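Local coordinates for protein aldolase (Klebsiella pneumoniae, PDB 6VOQ) that is an aldolase-like member of the class II aldolase and adducin family that binds a zinc ion and forms a four-chain assembly, at residues A[9-14]-A[31-36]; A[90-95]-A[164-169]; A[120-125]-A[178-183]. All blocks are in the same frame, centred on the assembly; numbering follows the deposited sequence.

Contact 1 (A[9-14]-A[31-36]); sequences EEMVQI and LSLLLP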
loop_
_atom_site.group_PDB
_atom_site.type_symbol
_atom_site.label_atom_id
_atom_site.label_comp_id
_atom_site.label_asym_id
_atom_site.label_seq_id
_atom_site.Cartn_x
_atom_site.Cartn_y
_atom_site.Cartn_z
ATOM N N GLU A 9 -23.052 13.206 4.958
ATOM C CA GLU A 9 -22.783 12.047 4.126
ATOM C C GLU A 9 -21.386 12.095 3.505
ATOM O O GLU A 9 -20.631 11.115 3.601
ATOM C CB GLU A 9 -23.872 11.980 3.049
ATOM C CG GLU A 9 -23.930 10.730 2.197
ATOM C CD GLU A 9 -23.685 9.432 2.953
ATOM O OE1 GLU A 9 -23.224 8.479 2.291
ATOM O OE2 GLU A 9 -23.984 9.329 4.168
ATOM N N GLU A 10 -21.039 13.224 2.876
ATOM C CA GLU A 10 -19.726 13.397 2.269
ATOM C C GLU A 10 -18.609 13.202 3.285
ATOM O O GLU A 10 -17.565 12.622 2.965
ATOM C CB GLU A 10 -19.636 14.788 1.637
ATOM C CG GLU A 10 -18.299 15.104 1.006
ATOM C CD GLU A 10 -18.360 14.989 -0.502
ATOM O OE1 GLU A 10 -17.847 15.896 -1.198
ATOM O OE2 GLU A 10 -18.936 13.985 -0.983
ATOM N N MET A 11 -18.803 13.695 4.511
ATOM C CA MET A 11 -17.761 13.576 5.521
ATOM C C MET A 11 -17.513 12.121 5.886
ATOM O O MET A 11 -16.361 11.695 5.984
ATOM C CB MET A 11 -18.133 14.386 6.759
ATOM C CG MET A 11 -17.122 14.286 7.880
ATOM S SD MET A 11 -17.222 15.673 9.022
ATOM C CE MET A 11 -16.681 16.986 7.940
ATOM N N VAL A 12 -18.580 11.347 6.098
ATOM C CA VAL A 12 -18.430 9.919 6.376
ATOM C C VAL A 12 -17.732 9.209 5.218
ATOM O O VAL A 12 -16.797 8.428 5.426
ATOM C CB VAL A 12 -19.804 9.291 6.670
ATOM C CG1 VAL A 12 -19.684 7.767 6.836
ATOM C CG2 VAL A 12 -20.427 9.933 7.899
ATOM N N GLN A 13 -18.173 9.465 3.986
ATOM C CA GLN A 13 -17.593 8.783 2.834
ATOM C C GLN A 13 -16.128 9.148 2.674
ATOM O O GLN A 13 -15.272 8.279 2.477
ATOM C CB GLN A 13 -18.370 9.132 1.565
ATOM C CG GLN A 13 -19.777 8.596 1.547
ATOM C CD GLN A 13 -20.518 8.951 0.268
ATOM O OE1 GLN A 13 -20.000 9.672 -0.583
ATOM N NE2 GLN A 13 -21.742 8.445 0.132
ATOM N N ILE A 14 -15.820 10.436 2.763
ATOM C CA ILE A 14 -14.441 10.864 2.604
ATOM C C ILE A 14 -13.564 10.260 3.695
ATOM O O ILE A 14 -12.463 9.767 3.419
ATOM C CB ILE A 14 -14.382 12.401 2.545
ATOM C CG1 ILE A 14 -14.787 12.828 1.123
ATOM C CG2 ILE A 14 -12.996 12.909 2.887
ATOM C CD1 ILE A 14 -14.705 14.283 0.837
ATOM N N LEU A 31 -11.760 15.827 10.257
ATOM C CA LEU A 31 -12.301 16.579 9.140
ATOM C C LEU A 31 -13.243 17.636 9.686
ATOM O O LEU A 31 -13.910 17.424 10.704
ATOM C CB LEU A 31 -13.048 15.659 8.134
ATOM C CG LEU A 31 -12.355 14.330 7.781
ATOM C CD1 LEU A 31 -13.252 13.411 6.965
ATOM C CD2 LEU A 31 -11.047 14.578 7.045
ATOM N N SER A 32 -13.280 18.788 9.019
ATOM C CA SER A 32 -14.298 19.787 9.316
ATOM C C SER A 32 -14.754 20.462 8.027
ATOM O O SER A 32 -14.024 20.499 7.031
ATOM C CB SER A 32 -13.791 20.835 10.318
ATOM O OG SER A 32 -12.820 21.698 9.740
ATOM N N LEU A 33 -15.971 20.999 8.060
ATOM C CA LEU A 33 -16.492 21.767 6.937
ATOM C C LEU A 33 -17.529 22.762 7.442
ATOM O O LEU A 33 -18.247 22.501 8.413
ATOM C CB LEU A 33 -17.097 20.857 5.855
ATOM C CG LEU A 33 -18.257 19.915 6.215
ATOM C CD1 LEU A 33 -19.598 20.619 6.149
ATOM C CD2 LEU A 33 -18.273 18.709 5.283
ATOM N N LEU A 34 -17.602 23.905 6.767
ATOM C CA LEU A 34 -18.570 24.936 7.116
ATOM C C LEU A 34 -19.967 24.536 6.664
ATOM O O LEU A 34 -20.172 24.157 5.508
ATOM C CB LEU A 34 -18.187 26.268 6.474
ATOM C CG LEU A 34 -17.312 27.172 7.339
ATOM C CD1 LEU A 34 -16.940 28.441 6.583
ATOM C CD2 LEU A 34 -18.027 27.497 8.646
ATOM N N LEU A 35 -20.921 24.637 7.569
ATOM C CA LEU A 35 -22.313 24.394 7.247
ATOM C C LEU A 35 -22.938 25.652 6.659
ATOM O O LEU A 35 -22.368 26.745 6.755
ATOM C CB LEU A 35 -23.066 23.946 8.497
ATOM C CG LEU A 35 -22.651 22.563 9.020
ATOM C CD1 LEU A 35 -23.228 22.298 10.405
ATOM C CD2 LEU A 35 -23.055 21.460 8.044
ATOM N N PRO A 36 -24.099 25.521 6.011
ATOM C CA PRO A 36 -24.773 26.714 5.472
ATOM C C PRO A 36 -25.020 27.810 6.494
ATOM O O PRO A 36 -24.964 28.992 6.135
ATOM C CB PRO A 36 -26.087 26.143 4.925
ATOM C CG PRO A 36 -25.727 24.755 4.507
ATOM C CD PRO A 36 -24.703 24.272 5.510
#
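Met11 of helix 9-14 lays its side chain against Leu31 and Leu33 of strand 31-34, and nearly all of the contact follows from that one insertion. Apolar packing comes first. The methionine starts with CG anti to its own amide nitrogen (chi1 178°), which sends the chain out from the helix; the bend at its last torsion, chi3 -67°, then turns the terminal methyl onto the strand. There Met11 CE meets Leu33 CD2 at 3.5 Å and Leu31 CB at 3.9 Å, wedged between two side chains that leave the strand on the same face. Met11 and Leu31 run alongside each other, pointing opposite ways, whereas the approach to Leu33 is oblique. One turn further along the helix, Ile14 offers its CG2 branch to Leu31 CD1 at 4.1 Å, a looser touch.

Contacts of side chain with backbone form a second group. The same CE methyl lies 3.9 Å from Ser32 CA, while Leu31 CD1 reaches back to the helix and rests 3.7 Å from Met11 O. No hydrogen bond joins the two segments, and the one polar side chain that leaves the strand on its far face, Ser32, is hydrogen-bonded through OG to His79 ND1 and Tyr83 OH.

Leu41 of the next strand and Leu170 of helix 170-190 add to the apolar surroundings of Met11. With the segment axes 9.6 Å apart and running at 157°, the contact is a helix laid nearly antiparallel on one face of a beta-sheet, the alpha/beta layering of the class II aldolase and adducin fold.

Contact 2 (A[90-95]-A[164-169]); sequences KAIVHL and VVTGSS. With ZN (zinc ion), chain B.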
loop_
_atom_site.group_PDB
_atom_site.type_symbol
_atom_site.label_atom_id
_atom_site.label_comp_id
_atom_site.label_asym_id
_atom_site.label_seq_id
_atom_site.Cartn_x
_atom_site.Cartn_y
_atom_site.Cartn_z
ATOM N N LYS A 90 -13.626 26.603 3.347
ATOM C CA LYS A 90 -14.913 25.994 3.633
ATOM C C LYS A 90 -14.800 24.595 4.216
ATOM O O LYS A 90 -15.822 24.024 4.616
ATOM C CB LYS A 90 -15.771 25.937 2.358
ATOM C CG LYS A 90 -15.901 27.262 1.627
ATOM C CD LYS A 90 -16.598 28.306 2.487
ATOM C CE LYS A 90 -16.794 29.610 1.720
ATOM N NZ LYS A 90 -17.541 30.645 2.501
ATOM N N ALA A 91 -13.595 24.035 4.271
ATOM C CA ALA A 91 -13.376 22.676 4.730
ATOM C C ALA A 91 -11.895 22.503 4.998
ATOM O O ALA A 91 -11.051 23.081 4.306
ATOM C CB ALA A 91 -13.858 21.631 3.719
ATOM N N ILE A 92 -11.599 21.698 6.016
ATOM C CA ILE A 92 -10.243 21.446 6.467
ATOM C C ILE A 92 -10.073 19.949 6.638
ATOM O O ILE A 92 -10.921 19.286 7.247
ATOM C CB ILE A 92 -9.920 22.169 7.787
ATOM C CG1 ILE A 92 -9.853 23.674 7.583
ATOM C CG2 ILE A 92 -8.597 21.678 8.352
ATOM C CD1 ILE A 92 -9.442 24.400 8.855
ATOM N N VAL A 93 -8.979 19.423 6.099
ATOM C CA VAL A 93 -8.588 18.035 6.273
ATOM C C VAL A 93 -7.304 18.042 7.082
ATOM O O VAL A 93 -6.316 18.672 6.690
ATOM C CB VAL A 93 -8.400 17.329 4.922
ATOM C CG1 VAL A 93 -7.605 16.024 5.076
ATOM C CG2 VAL A 93 -9.750 17.064 4.294
ATOM N N HIS A 94 -7.329 17.394 8.235
ATOM C CA HIS A 94 -6.129 17.207 9.030
ATOM C C HIS A 94 -5.843 15.719 9.130
ATOM O O HIS A 94 -6.700 14.945 9.567
ATOM C CB HIS A 94 -6.267 17.805 10.420
ATOM C CG HIS A 94 -5.141 17.426 11.327
ATOM N ND1 HIS A 94 -3.822 17.697 11.024
ATOM C CD2 HIS A 94 -5.128 16.765 12.507
ATOM C CE1 HIS A 94 -3.049 17.239 11.992
ATOM N NE2 HIS A 94 -3.816 16.669 12.903
ATOM N N LEU A 95 -4.649 15.323 8.718
ATOM C CA LEU A 95 -4.234 13.932 8.760
ATOM C C LEU A 95 -2.817 13.853 9.297
ATOM O O LEU A 95 -2.076 14.836 9.292
ATOM C CB LEU A 95 -4.270 13.286 7.373
ATOM C CG LEU A 95 -5.604 13.187 6.669
ATOM C CD1 LEU A 95 -5.316 12.800 5.246
ATOM C CD2 LEU A 95 -6.476 12.154 7.357
ATOM N N VAL A 164 -2.260 20.220 7.722
ATOM C CA VAL A 164 -3.579 20.813 7.882
ATOM C C VAL A 164 -3.875 21.495 6.554
ATOM O O VAL A 164 -3.159 22.426 6.164
ATOM C CB VAL A 164 -3.630 21.819 9.042
ATOM C CG1 VAL A 164 -4.983 22.538 9.064
ATOM C CG2 VAL A 164 -3.361 21.121 10.364
ATOM N N VAL A 165 -4.909 21.031 5.847
ATOM C CA VAL A 165 -5.132 21.402 4.450
ATOM C C VAL A 165 -6.540 21.959 4.281
ATOM O O VAL A 165 -7.522 21.300 4.655
ATOM C CB VAL A 165 -4.900 20.198 3.524
ATOM C CG1 VAL A 165 -4.932 20.621 2.079
ATOM C CG2 VAL A 165 -3.562 19.530 3.874
ATOM N N THR A 166 -6.642 23.157 3.698
ATOM C CA THR A 166 -7.939 23.788 3.469
ATOM C C THR A 166 -8.418 23.546 2.044
ATOM O O THR A 166 -7.682 23.074 1.174
ATOM C CB THR A 166 -7.908 25.299 3.729
ATOM O OG1 THR A 166 -7.297 25.956 2.614
ATOM C CG2 THR A 166 -7.156 25.635 5.017
ATOM N N GLY A 167 -9.679 23.882 1.818
ATOM C CA GLY A 167 -10.262 23.776 0.499
ATOM C C GLY A 167 -11.597 24.479 0.452
ATOM O O GLY A 167 -12.159 24.861 1.486
ATOM N N SER A 168 -12.099 24.650 -0.774
ATOM C CA SER A 168 -13.402 25.269 -0.996
ATOM C C SER A 168 -14.549 24.301 -0.760
ATOM O O SER A 168 -15.710 24.723 -0.778
ATOM C CB SER A 168 -13.486 25.826 -2.420
ATOM O OG SER A 168 -13.204 24.818 -3.380
ATOM N N SER A 169 -14.242 23.021 -0.570
ATOM C CA SER A 169 -15.194 22.006 -0.152
ATOM C C SER A 169 -14.399 20.901 0.527
ATOM O O SER A 169 -13.165 20.919 0.529
ATOM C CB SER A 169 -16.001 21.481 -1.342
ATOM O OG SER A 169 -15.202 20.663 -2.175
HETATM ZN ZN ZN B . -3.106 15.662 14.695
#
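Val93 and Val165 form the firmly bonded centre of this strand pair, exchanging two backbone hydrogen bonds. Val93 N reaches Val165 O at 2.8 Å in a nearly straight bond (170°), in the carbonyl plane, and Val165 N returns to Val93 O at 2.9 Å. On the face opposite these valines, Ile92 CG2 packs obliquely on Val164 CG1 at 3.8 Å. Val164 CG2 stands 3.5 Å from His94 ND1. With its CG anti to the backbone N (chi1 170°), the histidine ring runs on to zinc, bound by NE2 at 2.2 Å; its ND1 is hydrogen-bonded to Pro163 O, which would fix the ring's rotation. Glu75, His96 and His161 complete the site.

Toward the other end the pairing slackens. Both bonds of the Ala91-Gly167 pair are weak, though Lys90 N holds Gly167 O well at 2.9 Å. Carbon contact stays close there, with Ala91 CB 3.3 Å from Ser169 C. Lys90 CB lies 3.4 Å from Ser168 O, and both residues are exposed to solvent. Ser169 OG caps Glu172 N at the start of helix 170-190. Two central antiparallel strands thus lead from a solvent-facing end to the histidine-rich zinc site of a class II aldolase-like fold.

Contact 3 (A[120-125]-A[178-183]); sequences PYVVMR and EELEET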
loop_
_atom_site.group_PDB
_atom_site.type_symbol
_atom_site.label_atom_id
_atom_site.label_comp_id
_atom_site.label_asym_id
_atom_site.label_seq_id
_atom_site.Cartn_x
_atom_site.Cartn_y
_atom_site.Cartn_z
ATOM N N PRO A 120 3.968 20.600 -10.981
ATOM C CA PRO A 120 3.220 21.862 -10.991
ATOM C C PRO A 120 1.996 21.893 -10.089
ATOM O O PRO A 120 1.506 22.988 -9.782
ATOM C CB PRO A 120 2.803 21.999 -12.463
ATOM C CG PRO A 120 2.667 20.606 -12.917
ATOM C CD PRO A 120 3.741 19.818 -12.209
ATOM N N TYR A 121 1.501 20.747 -9.635
ATOM C CA TYR A 121 0.127 20.684 -9.147
ATOM C C TYR A 121 -0.036 21.265 -7.748
ATOM O O TYR A 121 -1.057 21.903 -7.470
ATOM C CB TYR A 121 -0.358 19.237 -9.235
ATOM C CG TYR A 121 -0.159 18.725 -10.640
ATOM C CD1 TYR A 121 -0.949 19.210 -11.682
ATOM C CD2 TYR A 121 0.854 17.815 -10.944
ATOM C CE1 TYR A 121 -0.763 18.786 -12.977
ATOM C CE2 TYR A 121 1.047 17.380 -12.249
ATOM C CZ TYR A 121 0.232 17.872 -13.260
ATOM O OH TYR A 121 0.397 17.460 -14.563
ATOM N N VAL A 122 0.952 21.099 -6.868
ATOM C CA VAL A 122 0.859 21.733 -5.559
ATOM C C VAL A 122 0.896 23.252 -5.699
ATOM O O VAL A 122 0.221 23.972 -4.957
ATOM C CB VAL A 122 1.971 21.207 -4.630
ATOM C CG1 VAL A 122 2.107 22.081 -3.388
ATOM C CG2 VAL A 122 1.663 19.788 -4.224
ATOM N N VAL A 123 1.670 23.761 -6.658
ATOM C CA VAL A 123 1.742 25.204 -6.866
ATOM C C VAL A 123 0.408 25.738 -7.361
ATOM O O VAL A 123 -0.054 26.800 -6.926
ATOM C CB VAL A 123 2.869 25.546 -7.853
ATOM C CG1 VAL A 123 3.162 27.043 -7.845
ATOM C CG2 VAL A 123 4.113 24.727 -7.544
ATOM N N MET A 124 -0.226 25.016 -8.284
ATOM C CA MET A 124 -1.457 25.512 -8.881
ATOM C C MET A 124 -2.582 25.527 -7.869
ATOM O O MET A 124 -3.332 26.506 -7.776
ATOM C CB MET A 124 -1.848 24.658 -10.088
ATOM C CG MET A 124 -0.822 24.673 -11.202
ATOM S SD MET A 124 -1.212 23.512 -12.513
ATOM C CE MET A 124 -2.752 24.203 -13.096
ATOM N N ARG A 125 -2.711 24.454 -7.094
ATOM C CA ARG A 125 -3.895 24.261 -6.280
ATOM C C ARG A 125 -3.697 24.651 -4.827
ATOM O O ARG A 125 -4.683 24.965 -4.154
ATOM C CB ARG A 125 -4.358 22.804 -6.366
ATOM C CG ARG A 125 -4.443 22.307 -7.801
ATOM C CD ARG A 125 -4.552 20.793 -7.883
ATOM N NE ARG A 125 -5.885 20.335 -7.513
ATOM C CZ ARG A 125 -6.160 19.697 -6.383
ATOM N NH1 ARG A 125 -5.189 19.446 -5.515
ATOM N NH2 ARG A 125 -7.404 19.316 -6.122
ATOM N N GLU A 178 -4.423 14.984 -0.775
ATOM C CA GLU A 178 -3.850 13.851 -1.484
ATOM C C GLU A 178 -2.737 14.304 -2.414
ATOM O O GLU A 178 -1.721 13.617 -2.546
ATOM C CB GLU A 178 -4.933 13.105 -2.251
ATOM C CG GLU A 178 -5.802 12.265 -1.364
ATOM C CD GLU A 178 -7.052 11.814 -2.057
ATOM O OE1 GLU A 178 -7.709 12.657 -2.686
ATOM O OE2 GLU A 178 -7.377 10.619 -1.976
ATOM N N GLU A 179 -2.911 15.457 -3.060
ATOM C CA GLU A 179 -1.849 15.994 -3.899
ATOM C C GLU A 179 -0.620 16.348 -3.068
ATOM O O GLU A 179 0.511 16.055 -3.467
ATOM C CB GLU A 179 -2.359 17.209 -4.670
ATOM C CG GLU A 179 -1.402 17.703 -5.739
ATOM C CD GLU A 179 -1.200 16.686 -6.849
ATOM O OE1 GLU A 179 -2.201 16.073 -7.288
ATOM O OE2 GLU A 179 -0.036 16.490 -7.271
ATOM N N LEU A 180 -0.824 16.955 -1.897
ATOM C CA LEU A 180 0.302 17.297 -1.037
ATOM C C LEU A 180 1.023 16.048 -0.557
ATOM O O LEU A 180 2.257 15.995 -0.568
ATOM C CB LEU A 180 -0.177 18.110 0.158
ATOM C CG LEU A 180 -0.256 19.604 -0.045
ATOM C CD1 LEU A 180 -1.087 20.188 1.087
ATOM C CD2 LEU A 180 1.154 20.197 -0.100
ATOM N N GLU A 181 0.268 15.040 -0.107
ATOM C CA GLU A 181 0.897 13.833 0.412
ATOM C C GLU A 181 1.700 13.136 -0.674
ATOM O O GLU A 181 2.829 12.691 -0.437
ATOM C CB GLU A 181 -0.167 12.905 0.997
ATOM C CG GLU A 181 0.321 11.500 1.313
ATOM C CD GLU A 181 1.265 11.424 2.513
ATOM O OE1 GLU A 181 1.450 12.428 3.238
ATOM O OE2 GLU A 181 1.822 10.334 2.736
ATOM N N GLU A 182 1.142 13.070 -1.883
ATOM C CA GLU A 182 1.846 12.495 -3.020
ATOM C C GLU A 182 3.125 13.264 -3.332
ATOM O O GLU A 182 4.143 12.669 -3.701
ATOM C CB GLU A 182 0.913 12.481 -4.227
ATOM C CG GLU A 182 1.538 11.971 -5.482
ATOM C CD GLU A 182 1.944 10.518 -5.374
ATOM O OE1 GLU A 182 2.876 10.128 -6.102
ATOM O OE2 GLU A 182 1.338 9.776 -4.565
ATOM N N THR A 183 3.094 14.586 -3.185
ATOM C CA THR A 183 4.297 15.377 -3.413
ATOM C C THR A 183 5.329 15.147 -2.313
ATOM O O THR A 183 6.523 15.007 -2.596
ATOM C CB THR A 183 3.934 16.857 -3.532
ATOM O OG1 THR A 183 3.168 17.052 -4.727
ATOM C CG2 THR A 183 5.190 17.708 -3.616
#
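Tyr121, the first residue of helix 121-125 to meet helix 178-183, does so through its CB, which lies 3.4 Å from Glu179 OE2. The ring itself leads away, its plane 56° from the carboxylate, with Pro120 CG over the centre of one face. It stacks with His96 of a neighbouring subunit. The nearest atom of the tyrosine side chain is about 4 Å from a bound zinc ion, not that of its own chain's His94 but probably the neighbour's.

Val122 follows, its two methyls dividing the work: CG1 meets Leu180 CD2 at 3.9 Å, the side chains crossing at about a right angle, while CG2 rests on Glu179 CG at 4.0 Å and lies 3.2 Å from Thr183 OG1. That hydroxyl donates back to Glu179 O of its own helix at 3.1 Å. Thr183 N donates to the same oxygen from the other face of the carbonyl plane.

At Arg125 a bend at chi3 (75°) brings NH1 to within 3.7 Å of Glu179 CB; the opposite charges stay apart, with NH1 4.8 Å from Glu179 OE1. This antiparallel pair of a short helix and a long one lies at the border with a neighbouring subunit, consistent with metal sites near chain interfaces in this family.

How the contacts relate
Contacts 1 and 2 share the central sheet, since strands 30-34 and 91-94 are neighbours in it: Leu34 N lies 2.8 Å from Lys90 O, a probable hydrogen bond. Contact 3 meets contact 2 through helix 170-190, which follows strand 162-167, and does not touch contact 1; Val165 CG2 packs on Leu180 CD1 at 3.8 Å. Contact 2 sits deepest, its centre about 5 Å from that of the chain, and relies on backbone bonding and a metal ligand. Contact 1 is also buried but joined by side-chain carbons, with no hydrogen bond between its segments. Contact 3, partly buried, mixes methyls with charged groups where a second subunit adjoins.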